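Local coordinates for protein EreC (Klebsiella pneumoniae, PDB 6XCQ) that probably hydrolyses the macrolactone ring of erythromycin and related macrolides, an esterase activity that confers resistance to these antibiotics, at residues Lys226-Leu229 against Ala230-Pro234. The protein carries 1 engineered substitution. Residues are numbered along the deposited sequence; the frame is centred on the assembly and turned at random.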
ATOM      1  N   LYS A 226      19.615  -0.801 -15.972  1.00 16.89           N
ATOM      2  CA  LYS A 226      19.688  -1.515 -14.702  1.00 16.47           C
ATOM      3  C   LYS A 226      20.977  -2.310 -14.581  1.00 15.31           C
ATOM      4  O   LYS A 226      21.594  -2.358 -13.509  1.00 14.41           O
ATOM      5  CB  LYS A 226      18.506  -2.464 -14.595  1.00  8.27           C
ATOM      6  CG  LYS A 226      18.412  -3.206 -13.281  1.00 20.87           C
ATOM      7  CD  LYS A 226      17.290  -4.225 -13.352  1.00 28.03           C
ATOM      8  CE  LYS A 226      17.653  -5.505 -12.627  1.00 35.47           C
ATOM      9  NZ  LYS A 226      17.310  -5.418 -11.189  1.00 23.00           N
ATOM     10  N   LEU A 227      21.363  -2.990 -15.657  1.00 13.40           N
ATOM     11  CA  LEU A 227      22.561  -3.825 -15.622  1.00 14.37           C
ATOM     12  C   LEU A 227      23.835  -2.982 -15.658  1.00 14.68           C
ATOM     13  O   LEU A 227      24.843  -3.351 -15.045  1.00 14.02           O
ATOM     14  CB  LEU A 227      22.530  -4.813 -16.790  1.00 17.90           C
ATOM     15  CG  LEU A 227      21.841  -6.178 -16.605  1.00 23.38           C
ATOM     16  CD1 LEU A 227      20.562  -6.078 -15.824  1.00 14.97           C
ATOM     17  CD2 LEU A 227      21.579  -6.830 -17.956  1.00 23.07           C
ATOM     18  N   ARG A 228      23.815  -1.851 -16.357  1.00 17.62           N
ATOM     19  CA  ARG A 228      24.985  -0.981 -16.338  1.00 21.03           C
ATOM     20  C   ARG A 228      25.220  -0.423 -14.938  1.00 16.12           C
ATOM     21  O   ARG A 228      26.348  -0.451 -14.429  1.00 14.37           O
ATOM     22  CB  ARG A 228      24.838   0.153 -17.354  1.00 18.16           C
ATOM     23  CG  ARG A 228      26.027   1.126 -17.289  1.00 16.77           C
ATOM     24  CD  ARG A 228      25.908   2.294 -18.269  1.00 23.07           C
ATOM     25  NE  ARG A 228      26.925   3.322 -18.030  1.00 18.91           N
ATOM     26  CZ  ARG A 228      28.172   3.284 -18.507  1.00 27.48           C
ATOM     27  NH1 ARG A 228      28.591   2.252 -19.236  1.00 19.64           N
ATOM     28  NH2 ARG A 228      29.019   4.270 -18.228  1.00 18.24           N
ATOM     29  N   LEU A 229      24.156   0.044 -14.278  1.00 14.70           N
ATOM     30  CA  LEU A 229      24.330   0.656 -12.963  1.00 18.07           C
ATOM     31  C   LEU A 229      24.836  -0.354 -11.950  1.00 14.26           C
ATOM     32  O   LEU A 229      25.716  -0.044 -11.140  1.00 14.10           O
ATOM     33  CB  LEU A 229      23.016   1.268 -12.472  1.00 18.64           C
ATOM     34  CG  LEU A 229      22.775   2.744 -12.797  1.00 36.46           C
ATOM     35  CD1 LEU A 229      23.434   3.648 -11.777  1.00 39.03           C
ATOM     36  CD2 LEU A 229      23.268   3.079 -14.190  1.00 41.18           C
ATOM     37  N   ALA A 230      24.266  -1.561 -11.952  1.00 12.53           N
ATOM     38  CA  ALA A 230      24.736  -2.571 -11.013  1.00 17.01           C
ATOM     39  C   ALA A 230      26.193  -2.934 -11.291  1.00 13.76           C
ATOM     40  O   ALA A 230      26.970  -3.168 -10.357  1.00 15.61           O
ATOM     41  CB  ALA A 230      23.841  -3.805 -11.078  1.00 21.75           C
ATOM     42  N   SER A 231      26.583  -2.976 -12.566  1.00 13.76           N
ATOM     43  CA  SER A 231      27.956  -3.346 -12.891  1.00 16.70           C
ATOM     44  C   SER A 231      28.951  -2.293 -12.415  1.00 16.35           C
ATOM     45  O   SER A 231      30.102  -2.631 -12.101  1.00 19.86           O
ATOM     46  CB  SER A 231      28.091  -3.585 -14.398  1.00 18.66           C
ATOM     47  OG  SER A 231      28.260  -2.370 -15.109  1.00 16.41           O
ATOM     48  N   LEU A 232      28.536  -1.028 -12.330  1.00 16.72           N
ATOM     49  CA  LEU A 232      29.427   0.054 -11.923  1.00 16.13           C
ATOM     50  C   LEU A 232      29.341   0.384 -10.442  1.00 20.47           C
ATOM     51  O   LEU A 232      29.993   1.342  -9.998  1.00 17.72           O
ATOM     52  CB  LEU A 232      29.134   1.322 -12.742  1.00 16.18           C
ATOM     53  CG  LEU A 232      29.405   1.147 -14.240  1.00 23.82           C
ATOM     54  CD1 LEU A 232      29.062   2.417 -15.009  1.00 15.20           C
ATOM     55  CD2 LEU A 232      30.875   0.729 -14.493  1.00 21.58           C
ATOM     56  N   ALA A 233      28.568  -0.379  -9.671  1.00 13.54           N
ATOM     57  CA  ALA A 233      28.339  -0.039  -8.268  1.00 14.66           C
ATOM     58  C   ALA A 233      29.613   0.256  -7.484  1.00 22.64           C
ATOM     59  O   ALA A 233      29.616   1.236  -6.719  1.00 18.75           O
ATOM     60  CB  ALA A 233      27.537  -1.163  -7.581  1.00 14.93           C
ATOM     61  N   PRO A 234      30.702  -0.513  -7.604  1.00 15.76           N
ATOM     62  CA  PRO A 234      31.866  -0.222  -6.752  1.00 17.09           C
ATOM     63  C   PRO A 234      32.439   1.167  -6.991  1.00 20.59           C
ATOM     64  O   PRO A 234      32.962   1.778  -6.051  1.00 24.95           O
ATOM     65  CB  PRO A 234      32.863  -1.328  -7.129  1.00 23.21           C
ATOM     66  CG  PRO A 234      32.006  -2.432  -7.643  1.00 27.66           C
ATOM     67  CD  PRO A 234      30.904  -1.739  -8.390  1.00 16.81           C
TER
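The carbonyl oxygen of Arg228 takes two hydrogen bonds, from Ser231 OG and Leu232 N, three and four residues further on, at the C-terminal end of the helix 212-231. The shorter comes from the Ser231 hydroxyl, OG lying 2.8 Å from Arg228 O; the other is the i to i+4 backbone bond from Leu232 N, 3.1 Å from the same oxygen. Ser231 reaches back because its chi1 of 82° sets OG between the backbone N and the carbonyl carbon, so that the hydroxyl lies against the preceding turn and donates to the carbonyl three residues earlier.

Behind this pair the helical hydrogen-bond series is regular. Ala230 N bonds to Lys226 O at 3.2 Å with an N-H...O angle of 165°, and Ser231 N to Leu227 O at 3.1 Å. The i to i+4 bonding weakens at Leu232 N: its bond to Arg228 O bends to 137°, and a weak second bond runs to Leu229 O. Ala233 N turns instead to Ala230 O, 3.3 Å away, as the chain passes into the short helix 233-236.

Leu229 is buried against Ile252 of helix 244-267, where Lys226 also packs and forms a salt bridge with Glu253. On another side of the turn Arg228, extended from CG to NE, lies against Leu180 and Ile181 and forms a salt bridge through NE with Asp178. Leu232 places its CD1 methyl over one face of the guanidinium, 3.6 Å above the plane, displaced toward the rim, and 3.7 Å from both CZ and NH2 of Arg228.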